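Local coordinates for protein KLLA0E08119p (Kluyveromyces lactis, PDB 3VA7) that probably carries out the ATP- and biotin-dependent carboxylation of urea to urea-1-carboxylate, as the urea carboxylase part of a longer two-activity enzyme, at residues A[240-245]-A[335-340]; A[514-519]-A[652-657]; A[551-556]-A[563-568]; A[976-979]-A[983-986]; A[1003-1008]-A[1113-1118]. All blocks are in the same frame, centred on the assembly; numbering follows the deposited sequence.

Interaction 1: A[240-245]-A[335-340]; sequences QMMGDG and LDLVEW
Met-242 reaches from its strand to two side chains of the helix beginning at Leu-337, and its path traces most of the contact. CB leads toward the helix. Next along the chain, Met-242 CG comes to 3.5 Å from Trp-340 CE3, approaching near the indole plane, so it abuts the edge of the ring. The chain then bends at chi2 (55°) and again at chi3 (38°), which carries the terminal methyl, Met-242 CE, to 4.0 Å from Leu-337 CD2. The other methyl of that leucine, Leu-337 CD1, faces the neighbouring amide, 4.0 Å from Gln-240 OE1. That amide is not left to an apolar neighbour alone: OE1 accepts from Arg-255, while Gln-240 NE2 donates to Met-241 O at 3.3 Å. Within the helix segment, Leu-335 CD1 lies over the rim of one indole face, and Asp-336 caps the helix N-terminus, Asp-336 OD2 receiving Glu-339 N at 3.1 Å. All four residues that touch are buried, and Met-242 also meets Ile-250 and Ile-252 of strand 249-261. A helix laid by apolar side chains on a large antiparallel sheet is consistent with the ATP-grasp fold of the biotin carboxylase domain.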
# COMPACT_ATOMS: atom_id res chain seq x y z
N GLN A 240 12.77 -37.18 -20.05
CA GLN A 240 11.83 -37.48 -18.98
C GLN A 240 11.45 -38.94 -19.12
O GLN A 240 10.92 -39.35 -20.17
CB GLN A 240 10.57 -36.63 -19.12
CG GLN A 240 9.45 -37.06 -18.24
CD GLN A 240 9.68 -36.68 -16.79
OE1 GLN A 240 9.79 -35.50 -16.45
NE2 GLN A 240 9.80 -37.68 -15.95
N MET A 241 11.68 -39.71 -18.06
CA MET A 241 11.41 -41.11 -18.13
C MET A 241 10.45 -41.54 -17.03
O MET A 241 10.38 -40.93 -15.96
CB MET A 241 12.74 -41.88 -18.17
CG MET A 241 12.78 -43.25 -17.53
SD MET A 241 13.73 -43.17 -16.01
CE MET A 241 12.55 -44.07 -15.02
N MET A 242 9.70 -42.59 -17.30
CA MET A 242 8.84 -43.20 -16.31
C MET A 242 9.25 -44.69 -16.12
O MET A 242 9.55 -45.40 -17.10
CB MET A 242 7.40 -43.06 -16.79
CG MET A 242 6.31 -42.75 -15.74
SD MET A 242 6.37 -41.33 -14.58
CE MET A 242 7.07 -40.08 -15.62
N GLY A 243 9.33 -45.14 -14.86
CA GLY A 243 9.65 -46.53 -14.56
C GLY A 243 8.58 -47.15 -13.68
O GLY A 243 7.97 -46.47 -12.85
N ASP A 244 8.32 -48.45 -13.83
CA ASP A 244 7.21 -49.02 -13.08
C ASP A 244 7.66 -49.71 -11.81
O ASP A 244 6.85 -50.25 -11.02
CB ASP A 244 6.40 -49.94 -13.94
CG ASP A 244 7.11 -51.25 -14.20
OD1 ASP A 244 8.27 -51.42 -13.77
OD2 ASP A 244 6.50 -52.10 -14.84
N GLY A 245 8.97 -49.69 -11.58
CA GLY A 245 9.50 -50.26 -10.36
C GLY A 245 9.72 -51.75 -10.48
O GLY A 245 10.02 -52.42 -9.49
N LEU A 335 -0.24 -35.82 -21.12
CA LEU A 335 -0.17 -36.70 -19.96
C LEU A 335 -0.13 -35.90 -18.69
O LEU A 335 0.45 -34.84 -18.64
CB LEU A 335 1.09 -37.57 -19.99
CG LEU A 335 1.16 -38.57 -21.16
CD1 LEU A 335 2.41 -39.42 -21.00
CD2 LEU A 335 -0.09 -39.42 -21.30
N ASP A 336 -0.78 -36.40 -17.65
CA ASP A 336 -0.60 -35.80 -16.37
C ASP A 336 0.42 -36.72 -15.66
O ASP A 336 0.07 -37.82 -15.18
CB ASP A 336 -1.95 -35.71 -15.67
CG ASP A 336 -1.85 -35.21 -14.23
OD1 ASP A 336 -2.93 -34.83 -13.69
OD2 ASP A 336 -0.74 -35.20 -13.62
N LEU A 337 1.67 -36.24 -15.58
CA LEU A 337 2.78 -36.99 -14.95
C LEU A 337 2.58 -37.33 -13.46
O LEU A 337 2.83 -38.45 -13.05
CB LEU A 337 4.08 -36.24 -15.18
CG LEU A 337 4.49 -36.15 -16.66
CD1 LEU A 337 5.84 -35.45 -16.65
CD2 LEU A 337 4.55 -37.57 -17.42
N VAL A 338 2.13 -36.38 -12.64
CA VAL A 338 1.69 -36.69 -11.26
C VAL A 338 0.67 -37.83 -11.23
O VAL A 338 0.75 -38.68 -10.37
CB VAL A 338 1.19 -35.42 -10.48
CG1 VAL A 338 0.42 -35.77 -9.16
CG2 VAL A 338 2.35 -34.46 -10.21
N GLU A 339 -0.28 -37.86 -12.15
CA GLU A 339 -1.30 -38.93 -12.13
C GLU A 339 -0.59 -40.28 -12.30
O GLU A 339 -0.78 -41.20 -11.49
CB GLU A 339 -2.33 -38.78 -13.25
CG GLU A 339 -3.36 -39.92 -13.27
CD GLU A 339 -4.40 -39.82 -14.39
OE1 GLU A 339 -5.17 -40.79 -14.58
OE2 GLU A 339 -4.42 -38.80 -15.09
N TRP A 340 0.23 -40.37 -13.36
CA TRP A 340 1.09 -41.50 -13.61
C TRP A 340 1.90 -41.91 -12.39
O TRP A 340 1.84 -43.04 -11.97
CB TRP A 340 1.99 -41.20 -14.78
CG TRP A 340 1.38 -41.53 -16.07
CD1 TRP A 340 0.16 -41.09 -16.57
CD2 TRP A 340 1.93 -42.40 -17.06
NE1 TRP A 340 -0.08 -41.66 -17.82
CE2 TRP A 340 1.00 -42.45 -18.15
CE3 TRP A 340 3.12 -43.16 -17.15
CZ2 TRP A 340 1.24 -43.21 -19.31
CZ3 TRP A 340 3.38 -43.89 -18.29
CH2 TRP A 340 2.44 -43.93 -19.35

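Interaction 2: A[514-519]-A[652-657]; sequences FRLANR and SLLPTL
Leu-516 pushes its branched end from helix 511-520 against the irregular segment Leu-653 to Pro-655 and is the one residue of 514-519 that touches this segment. Leu-516 CD1 meets the ring carbon Pro-655 CD at 3.3 Å, the two side chains reaching toward each other. Leu-516 CD1 also lies 4.1 Å from Leu-654 CD2, so it is shared between the proline ring and one leucine branch. Both methyls, Leu-516 CD1 and CD2, lie 4.0 Å from the carbonyl oxygen Leu-653 O. With CG beside the backbone N (chi1 -77°), the fork is carried outward from the helix, and both methyls face the opposing backbone.

Leu-653 adds bulk behind the carbonyl, its side chain coming to 4.6 Å from the helix segment. The oxygen that lies against the methyls is not wasted, because Leu-653 O accepts a hydrogen bond from Tyr-512 OH, one helical turn before Leu-516. The helix therefore grips this segment through two residues on one side, one polar and one apolar. Between the two segments the meeting is wholly van der Waals, with 130 Å² buried and the CA atoms of Leu-516 and Leu-654 8.0 Å apart.

Pro-655 also leans on Trp-768 of helix 767-770, and Leu-516 on Ser-550 of strand 545-550. The geometry is that of an irregular connection, running from strand 626-628 to strand 662-669, held against a helix within the carboxyltransferase A and B region.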
# COMPACT_ATOMS: atom_id res chain seq x y z
N PHE A 514 4.84 21.08 -10.64
CA PHE A 514 4.78 19.68 -11.06
C PHE A 514 4.39 19.68 -12.54
O PHE A 514 4.98 18.95 -13.35
CB PHE A 514 3.76 18.89 -10.23
CG PHE A 514 3.54 17.47 -10.72
CD1 PHE A 514 4.23 16.41 -10.16
CD2 PHE A 514 2.62 17.20 -11.76
CE1 PHE A 514 4.03 15.08 -10.65
CE2 PHE A 514 2.40 15.88 -12.27
CZ PHE A 514 3.11 14.81 -11.69
N ARG A 515 3.40 20.49 -12.88
CA ARG A 515 2.86 20.47 -14.23
C ARG A 515 3.78 21.20 -15.19
O ARG A 515 3.89 20.84 -16.34
CB ARG A 515 1.47 21.08 -14.28
CG ARG A 515 0.49 20.40 -13.35
CD ARG A 515 -0.88 20.52 -13.89
NE ARG A 515 -1.52 21.77 -13.55
CZ ARG A 515 -2.46 22.35 -14.31
NH1 ARG A 515 -2.85 21.82 -15.48
NH2 ARG A 515 -2.98 23.51 -13.91
N LEU A 516 4.47 22.22 -14.69
CA LEU A 516 5.52 22.81 -15.50
C LEU A 516 6.52 21.73 -15.85
O LEU A 516 6.83 21.54 -17.03
CB LEU A 516 6.23 23.95 -14.77
CG LEU A 516 5.54 25.31 -14.66
CD1 LEU A 516 6.26 26.20 -13.60
CD2 LEU A 516 5.43 26.03 -16.01
N ALA A 517 7.01 21.02 -14.82
CA ALA A 517 8.08 20.05 -15.04
C ALA A 517 7.59 19.08 -16.11
O ALA A 517 8.29 18.84 -17.13
CB ALA A 517 8.48 19.34 -13.75
N ASN A 518 6.37 18.58 -15.95
CA ASN A 518 5.84 17.71 -17.00
C ASN A 518 5.85 18.33 -18.38
O ASN A 518 6.31 17.72 -19.35
CB ASN A 518 4.45 17.16 -16.65
CG ASN A 518 4.55 15.74 -16.07
OD1 ASN A 518 5.53 15.00 -16.35
ND2 ASN A 518 3.53 15.34 -15.28
N ARG A 519 5.30 19.52 -18.47
CA ARG A 519 5.19 20.20 -19.75
C ARG A 519 6.57 20.44 -20.39
O ARG A 519 6.73 20.31 -21.60
CB ARG A 519 4.43 21.53 -19.58
CG ARG A 519 4.21 22.30 -20.88
CD ARG A 519 3.55 21.46 -21.93
NE ARG A 519 2.91 22.30 -22.94
CZ ARG A 519 3.42 22.54 -24.15
NH1 ARG A 519 2.74 23.29 -25.02
NH2 ARG A 519 4.59 22.02 -24.52
N SER A 652 8.09 33.81 -18.05
CA SER A 652 6.99 34.56 -17.45
C SER A 652 5.96 33.61 -16.79
O SER A 652 5.21 34.01 -15.90
CB SER A 652 6.31 35.47 -18.48
OG SER A 652 5.87 34.76 -19.63
N LEU A 653 5.96 32.35 -17.25
CA LEU A 653 5.14 31.29 -16.69
C LEU A 653 5.70 30.63 -15.41
O LEU A 653 4.99 29.82 -14.77
CB LEU A 653 4.90 30.21 -17.75
CG LEU A 653 4.31 30.63 -19.09
CD1 LEU A 653 3.81 29.39 -19.86
CD2 LEU A 653 3.21 31.71 -18.93
N LEU A 654 6.95 30.94 -15.04
CA LEU A 654 7.48 30.39 -13.79
C LEU A 654 6.79 31.03 -12.59
O LEU A 654 6.46 32.22 -12.65
CB LEU A 654 8.99 30.54 -13.67
CG LEU A 654 9.80 29.89 -14.79
CD1 LEU A 654 11.29 30.19 -14.55
CD2 LEU A 654 9.50 28.36 -14.96
N PRO A 655 6.53 30.25 -11.53
CA PRO A 655 5.94 30.80 -10.33
C PRO A 655 6.98 31.60 -9.54
O PRO A 655 8.17 31.30 -9.62
CB PRO A 655 5.54 29.55 -9.54
CG PRO A 655 6.40 28.47 -10.06
CD PRO A 655 6.54 28.78 -11.50
N THR A 656 6.51 32.60 -8.80
CA THR A 656 7.37 33.41 -7.99
C THR A 656 7.33 32.90 -6.58
O THR A 656 6.43 33.22 -5.81
CB THR A 656 6.96 34.91 -7.94
OG1 THR A 656 6.60 35.36 -9.24
CG2 THR A 656 8.10 35.75 -7.44
N LEU A 657 8.34 32.13 -6.25
CA LEU A 657 8.59 31.69 -4.90
C LEU A 657 9.06 32.86 -4.06
O LEU A 657 9.70 33.75 -4.55
CB LEU A 657 9.64 30.60 -4.95
CG LEU A 657 9.11 29.22 -5.31
CD1 LEU A 657 8.83 29.13 -6.81
CD2 LEU A 657 10.06 28.12 -4.89

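Interaction 3: A[551-556]-A[563-568]; sequences GGTVSC and IAQNEP
Cys-556 and Ile-563 meet through both backbone and side chain, and polar and apolar links can be separated. On the polar side, Ile-563 N donates to Cys-556 O at 2.8 Å, a weak bond because the N-H···O angle is only 128°. Gln-565 supplies the second polar element. Its chain leaves with CG beside the backbone N (chi1 -52°) and then runs extended, which brings the amide to the corner of the opposite segment: Gln-565 CD lies 3.6 Å from Gly-552 O and 4.0 Å from Val-554 O. The Val-554 side chain crosses that of Gln-565 at about a right angle. Replacing Gln-565 by an alanine would probably open a gap beside the corner and leave the backbone polar groups of Gly-552 and Val-554 without the amide they face. The apolar part is Cys-556 CB packing on Ile-563 CG2 at 3.6 Å. At the corner itself, Gly-551 has backbone angles that call for glycine. There the chain passes from strand 545-550 of one antiparallel sheet to strand 553-558 of another, which pairs with strand 576-582 on one flank and 561-562 on the other, while Asn-566 bonds back to Val-549 and Ser-550.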
# COMPACT_ATOMS: atom_id res chain seq x y z
N GLY A 551 10.41 23.76 -9.65
CA GLY A 551 10.01 23.91 -8.29
C GLY A 551 10.98 24.78 -7.54
O GLY A 551 11.36 25.84 -8.01
N GLY A 552 11.37 24.32 -6.34
CA GLY A 552 12.34 25.04 -5.50
C GLY A 552 13.70 25.18 -6.16
O GLY A 552 13.98 24.56 -7.20
N THR A 553 14.55 26.01 -5.57
CA THR A 553 15.95 26.08 -6.01
C THR A 553 16.73 24.90 -5.42
O THR A 553 16.80 24.71 -4.19
CB THR A 553 16.62 27.44 -5.67
OG1 THR A 553 15.67 28.49 -5.90
CG2 THR A 553 17.84 27.71 -6.57
N VAL A 554 17.28 24.09 -6.32
CA VAL A 554 18.07 22.96 -5.94
C VAL A 554 19.19 22.87 -6.94
O VAL A 554 18.94 22.93 -8.16
CB VAL A 554 17.37 21.63 -6.19
CG1 VAL A 554 17.48 20.74 -4.99
CG2 VAL A 554 15.99 21.83 -6.63
N SER A 555 20.41 22.65 -6.46
CA SER A 555 21.47 22.37 -7.42
C SER A 555 21.29 20.98 -8.04
O SER A 555 21.00 20.01 -7.33
CB SER A 555 22.84 22.58 -6.76
OG SER A 555 23.40 21.38 -6.30
N CYS A 556 21.43 20.90 -9.35
CA CYS A 556 21.24 19.65 -10.05
C CYS A 556 22.39 19.34 -10.99
O CYS A 556 22.81 20.14 -11.82
CB CYS A 556 19.91 19.62 -10.85
SG CYS A 556 18.38 20.25 -10.04
N ILE A 563 23.23 21.63 -14.13
CA ILE A 563 22.24 21.45 -15.18
C ILE A 563 21.19 22.49 -14.80
O ILE A 563 21.11 22.88 -13.61
CB ILE A 563 21.79 19.95 -15.21
CG1 ILE A 563 21.75 19.41 -16.64
CG2 ILE A 563 20.52 19.65 -14.40
CD1 ILE A 563 23.12 19.07 -17.25
N ALA A 564 20.46 23.01 -15.79
CA ALA A 564 19.47 24.09 -15.55
C ALA A 564 18.08 23.53 -15.17
O ALA A 564 17.67 22.47 -15.64
CB ALA A 564 19.34 25.00 -16.77
N GLN A 565 17.37 24.25 -14.32
CA GLN A 565 15.95 23.97 -14.06
C GLN A 565 15.09 24.47 -15.22
O GLN A 565 15.46 25.41 -15.90
CB GLN A 565 15.55 24.61 -12.74
CG GLN A 565 16.51 24.21 -11.62
CD GLN A 565 15.92 24.37 -10.26
OE1 GLN A 565 14.71 24.28 -10.11
NE2 GLN A 565 16.76 24.63 -9.25
N ASN A 566 13.95 23.82 -15.46
CA ASN A 566 12.94 24.31 -16.42
C ASN A 566 13.30 24.15 -17.86
O ASN A 566 12.59 24.63 -18.73
CB ASN A 566 12.52 25.76 -16.15
CG ASN A 566 12.16 25.98 -14.72
OD1 ASN A 566 11.43 25.20 -14.12
ND2 ASN A 566 12.66 27.06 -14.15
N GLU A 567 14.40 23.45 -18.11
CA GLU A 567 14.83 23.14 -19.48
C GLU A 567 14.82 21.65 -19.72
O GLU A 567 15.06 20.90 -18.80
CB GLU A 567 16.25 23.70 -19.76
CG GLU A 567 16.27 25.09 -20.33
CD GLU A 567 17.55 25.82 -20.02
OE1 GLU A 567 18.62 25.28 -20.42
OE2 GLU A 567 17.46 26.92 -19.39
N PRO A 568 14.57 21.21 -20.96
CA PRO A 568 14.68 19.78 -21.24
C PRO A 568 16.13 19.31 -21.31
O PRO A 568 16.81 19.58 -22.29
CB PRO A 568 14.00 19.63 -22.60
CG PRO A 568 14.13 20.97 -23.25
CD PRO A 568 14.05 21.97 -22.12

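Interaction 4: A[976-979]-A[983-986]; sequences KNML and KFMV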
# COMPACT_ATOMS: atom_id res chain seq x y z
N LYS A 976 -16.06 1.16 29.55
CA LYS A 976 -15.76 -0.08 28.87
C LYS A 976 -17.07 -0.79 28.54
O LYS A 976 -17.21 -1.31 27.46
CB LYS A 976 -14.84 -0.94 29.70
CG LYS A 976 -14.48 -2.27 29.08
CD LYS A 976 -13.63 -3.17 30.01
CE LYS A 976 -14.52 -4.00 30.92
NZ LYS A 976 -13.80 -4.59 32.09
N ASN A 977 -18.04 -0.78 29.45
CA ASN A 977 -19.30 -1.45 29.22
C ASN A 977 -20.06 -0.87 28.07
O ASN A 977 -20.70 -1.64 27.32
CB ASN A 977 -20.23 -1.40 30.44
CG ASN A 977 -19.76 -2.27 31.60
OD1 ASN A 977 -19.02 -3.27 31.42
ND2 ASN A 977 -20.21 -1.89 32.82
N MET A 978 -20.04 0.46 27.90
CA MET A 978 -20.81 1.00 26.81
C MET A 978 -20.16 0.66 25.49
O MET A 978 -20.87 0.28 24.56
CB MET A 978 -21.19 2.46 26.94
CG MET A 978 -20.24 3.39 26.43
SD MET A 978 -20.26 3.66 24.65
CE MET A 978 -19.19 5.09 24.69
N LEU A 979 -18.83 0.69 25.43
CA LEU A 979 -18.20 0.27 24.20
C LEU A 979 -18.61 -1.12 23.74
O LEU A 979 -18.64 -1.42 22.52
CB LEU A 979 -16.70 0.36 24.34
CG LEU A 979 -16.25 1.81 24.50
CD1 LEU A 979 -14.94 1.79 25.19
CD2 LEU A 979 -16.15 2.43 23.10
N LYS A 983 -24.73 0.49 20.02
CA LYS A 983 -24.92 0.20 18.61
C LYS A 983 -24.55 1.48 17.87
O LYS A 983 -25.25 2.51 17.97
CB LYS A 983 -26.33 -0.25 18.38
CG LYS A 983 -26.54 -1.74 18.46
CD LYS A 983 -28.04 -1.98 18.39
CE LYS A 983 -28.45 -3.32 18.95
NZ LYS A 983 -29.91 -3.23 19.23
N PHE A 984 -23.37 1.44 17.24
CA PHE A 984 -22.80 2.62 16.63
C PHE A 984 -23.23 2.71 15.17
O PHE A 984 -22.85 1.86 14.35
CB PHE A 984 -21.30 2.51 16.68
CG PHE A 984 -20.72 2.60 18.05
CD1 PHE A 984 -20.21 1.49 18.66
CD2 PHE A 984 -20.68 3.82 18.72
CE1 PHE A 984 -19.64 1.58 19.94
CE2 PHE A 984 -20.11 3.93 19.99
CZ PHE A 984 -19.60 2.79 20.60
N MET A 985 -24.08 3.71 14.86
CA MET A 985 -24.47 3.98 13.49
C MET A 985 -23.43 4.88 12.78
O MET A 985 -23.19 6.03 13.22
CB MET A 985 -25.84 4.63 13.42
CG MET A 985 -26.24 4.92 11.95
SD MET A 985 -27.99 5.18 11.66
CE MET A 985 -28.59 3.50 11.55
N VAL A 986 -22.83 4.35 11.70
CA VAL A 986 -21.94 5.17 10.87
C VAL A 986 -22.70 6.35 10.26
O VAL A 986 -23.72 6.17 9.58
CB VAL A 986 -21.37 4.33 9.75
CG1 VAL A 986 -20.36 5.10 8.99
CG2 VAL A 986 -20.82 3.08 10.33
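The outer end of the Phe-984 ring, around CE1 and CZ, meets segment 976-979. Leu-979 O lies near the ring plane, at the edge, 4.1 Å from Phe-984 CE1. Met-978 SD comes in from a slant: it is 4.2 Å from Phe-984 CZ and 5.4 Å from the ring centroid, 67° off the ring normal, an oblique Met-aromatic contact. Leu-979 CD2 completes the group at 4.3 Å from Phe-984 CZ, so CZ takes both a sulfur and a methyl.

The torsions explain how Met-978 gets there. Its CG sits between the backbone N and the carbonyl carbon (chi1 89°), the crowded position, and a further bend at chi2 turns SD toward the ring, the two side chains crossing at about a right angle. Leu-979 starts away from the strand, yet its far end returns to the ring. All three residues are buried, and the two segments together hide 101 Å².

Only three residues, 980-982, separate the segments, and Ser-981 OG bonds to Asn-977 O there. Phe-984 also touches Ala-999 and Pro-1001 of strand 997-1001, and Leu-979 touches Phe-934 of strand 922-934. The contact thus joins the last turn of helix 972-979 to the start of strand 984-989, which runs antiparallel to both 997-1001 and 1075-1081 in a mixed sheet.

Interaction 5: A[1003-1008]-A[1113-1118]; sequences DPRHRY and LAWINE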
# COMPACT_ATOMS: atom_id res chain seq x y z
N ASP A 1003 -28.32 4.39 21.11
CA ASP A 1003 -28.87 4.64 22.44
C ASP A 1003 -28.40 5.99 22.96
O ASP A 1003 -27.22 6.19 23.15
CB ASP A 1003 -28.48 3.49 23.39
CG ASP A 1003 -29.30 3.49 24.70
OD1 ASP A 1003 -29.48 2.36 25.25
OD2 ASP A 1003 -29.73 4.59 25.20
N PRO A 1004 -29.33 6.94 23.18
CA PRO A 1004 -28.92 8.28 23.64
C PRO A 1004 -28.21 8.29 25.00
O PRO A 1004 -27.42 9.23 25.27
CB PRO A 1004 -30.24 9.05 23.70
CG PRO A 1004 -31.06 8.39 22.62
CD PRO A 1004 -30.77 6.93 22.87
N ARG A 1005 -28.48 7.28 25.82
CA ARG A 1005 -27.78 7.10 27.11
C ARG A 1005 -26.37 6.57 26.89
O ARG A 1005 -25.68 6.22 27.85
CB ARG A 1005 -28.55 6.08 28.01
CG ARG A 1005 -30.04 6.38 28.13
CD ARG A 1005 -30.89 5.22 28.62
NE ARG A 1005 -31.14 4.16 27.63
CZ ARG A 1005 -32.01 3.15 27.83
NH1 ARG A 1005 -32.72 3.09 28.98
NH2 ARG A 1005 -32.19 2.20 26.92
N HIS A 1006 -25.93 6.44 25.63
CA HIS A 1006 -24.59 5.96 25.41
C HIS A 1006 -23.72 7.08 24.95
O HIS A 1006 -22.58 6.88 24.54
CB HIS A 1006 -24.56 4.82 24.43
CG HIS A 1006 -24.93 3.52 25.05
ND1 HIS A 1006 -25.37 2.44 24.32
CD2 HIS A 1006 -24.95 3.14 26.35
CE1 HIS A 1006 -25.63 1.44 25.14
NE2 HIS A 1006 -25.38 1.84 26.37
N ARG A 1007 -24.26 8.29 25.05
CA ARG A 1007 -23.58 9.42 24.47
C ARG A 1007 -23.03 10.19 25.60
O ARG A 1007 -23.77 10.75 26.37
CB ARG A 1007 -24.52 10.27 23.61
CG ARG A 1007 -25.11 9.47 22.52
CD ARG A 1007 -26.24 10.17 21.83
NE ARG A 1007 -26.83 9.27 20.84
CZ ARG A 1007 -27.94 9.53 20.14
NH1 ARG A 1007 -28.59 10.67 20.29
NH2 ARG A 1007 -28.41 8.61 19.28
N TYR A 1008 -21.70 10.21 25.66
CA TYR A 1008 -20.92 10.75 26.74
C TYR A 1008 -20.30 12.08 26.35
O TYR A 1008 -19.93 12.30 25.17
CB TYR A 1008 -19.83 9.73 27.04
CG TYR A 1008 -20.37 8.44 27.69
CD1 TYR A 1008 -21.57 8.47 28.41
CD2 TYR A 1008 -19.66 7.23 27.64
CE1 TYR A 1008 -22.08 7.36 29.03
CE2 TYR A 1008 -20.15 6.07 28.30
CZ TYR A 1008 -21.38 6.14 28.99
OH TYR A 1008 -21.96 5.05 29.68
N LEU A 1113 -38.01 4.83 16.48
CA LEU A 1113 -38.77 5.86 17.23
C LEU A 1113 -39.68 5.24 18.27
O LEU A 1113 -40.02 5.89 19.23
CB LEU A 1113 -39.65 6.72 16.31
CG LEU A 1113 -38.98 7.88 15.57
CD1 LEU A 1113 -40.07 8.47 14.67
CD2 LEU A 1113 -38.37 8.95 16.51
N ALA A 1114 -40.06 3.98 18.05
CA ALA A 1114 -40.90 3.23 18.97
C ALA A 1114 -40.05 2.72 20.13
O ALA A 1114 -40.51 2.65 21.29
CB ALA A 1114 -41.58 2.05 18.26
N TRP A 1115 -38.81 2.37 19.83
CA TRP A 1115 -37.86 2.02 20.86
C TRP A 1115 -37.56 3.22 21.75
O TRP A 1115 -37.44 3.06 22.96
CB TRP A 1115 -36.61 1.47 20.23
CG TRP A 1115 -35.66 1.00 21.20
CD1 TRP A 1115 -35.59 -0.24 21.76
CD2 TRP A 1115 -34.58 1.76 21.73
NE1 TRP A 1115 -34.51 -0.31 22.62
CE2 TRP A 1115 -33.88 0.91 22.63
CE3 TRP A 1115 -34.13 3.07 21.53
CZ2 TRP A 1115 -32.73 1.33 23.33
CZ3 TRP A 1115 -32.98 3.50 22.23
CH2 TRP A 1115 -32.30 2.62 23.12
N ILE A 1116 -37.47 4.42 21.19
CA ILE A 1116 -37.25 5.60 22.02
C ILE A 1116 -38.39 5.72 22.98
O ILE A 1116 -38.16 5.97 24.15
CB ILE A 1116 -36.97 6.93 21.23
CG1 ILE A 1116 -35.49 7.08 20.94
CG2 ILE A 1116 -37.35 8.15 22.03
CD1 ILE A 1116 -34.90 5.92 20.16
N ASN A 1117 -39.63 5.51 22.51
CA ASN A 1117 -40.78 5.56 23.43
C ASN A 1117 -40.74 4.61 24.63
O ASN A 1117 -40.73 5.09 25.76
CB ASN A 1117 -42.11 5.51 22.69
CG ASN A 1117 -42.69 6.89 22.52
OD1 ASN A 1117 -43.41 7.40 23.40
ND2 ASN A 1117 -42.34 7.55 21.40
N GLU A 1118 -40.66 3.30 24.41
CA GLU A 1118 -40.56 2.35 25.51
C GLU A 1118 -39.33 2.57 26.44
O GLU A 1118 -38.94 1.64 27.17
CB GLU A 1118 -40.47 0.89 25.01
CG GLU A 1118 -41.14 0.54 23.69
CD GLU A 1118 -40.61 -0.80 23.10
OE1 GLU A 1118 -41.41 -1.51 22.44
OE2 GLU A 1118 -39.41 -1.14 23.28
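Asp-1003, which touches Trp-1115, stands just before a short 3-10 turn at 1004-1005, its CA 8.4 Å from that of Ile-1116 near the end of helix 1109-1117. The six-membered edge of the indole meets the turn. Asp-1003 CG lies in the ring plane, 3.5 Å from Trp-1115 CH2, with the carboxylate standing nearly upright to the ring, at 86°. Pro-1004 CD is also at this edge, 4.1 Å from Trp-1115 CZ3, and Arg-1005 NH2 approaches Trp-1115 CZ2 obliquely at 3.7 Å. Trp-1115 reaches this spot with CG anti to the backbone N (chi1 -176°). The carboxylate is fixed by Arg-1005 side-on: Arg-1005 NE meets the syn lone pair of Asp-1003 OD2 at 2.8 Å in a nearly straight salt bridge, and NH2 reaches OD1. Asp-1003 OD2 also takes Arg-1005 N at 3.0 Å, closing an Asx turn. An asparagine in its place would probably leave the Arg-1005 guanidinium without its charged mate here. Arg-1005 NH1 donates to Ser-1122. An anion set against C-H bonds at an aromatic rim, its charge balanced by an arginine, is likely to be mildly favourable electrostatically while NE and NH2 of the guanidinium hold the carboxylate.

In the fold
The five contacts fall into three places. Interaction 1 stands alone in the biotin carboxylase region, with centres 62 to 71 Å from the others. Interactions 2 and 3 share the carboxyltransferase A and B region, centres 11 Å apart, and touch where Leu-654 CD1 lies 3.4 Å from Asn-566 ND2; in sequence the second lies wholly between the two segments of the first. Interactions 4 and 5 are 13 Å apart between centres and join through Met-978, with Met-978 CG 3.3 Å from Tyr-1008 CE2. In interaction 4 the Phe-984 side chain is about 13 Å from the bound urea.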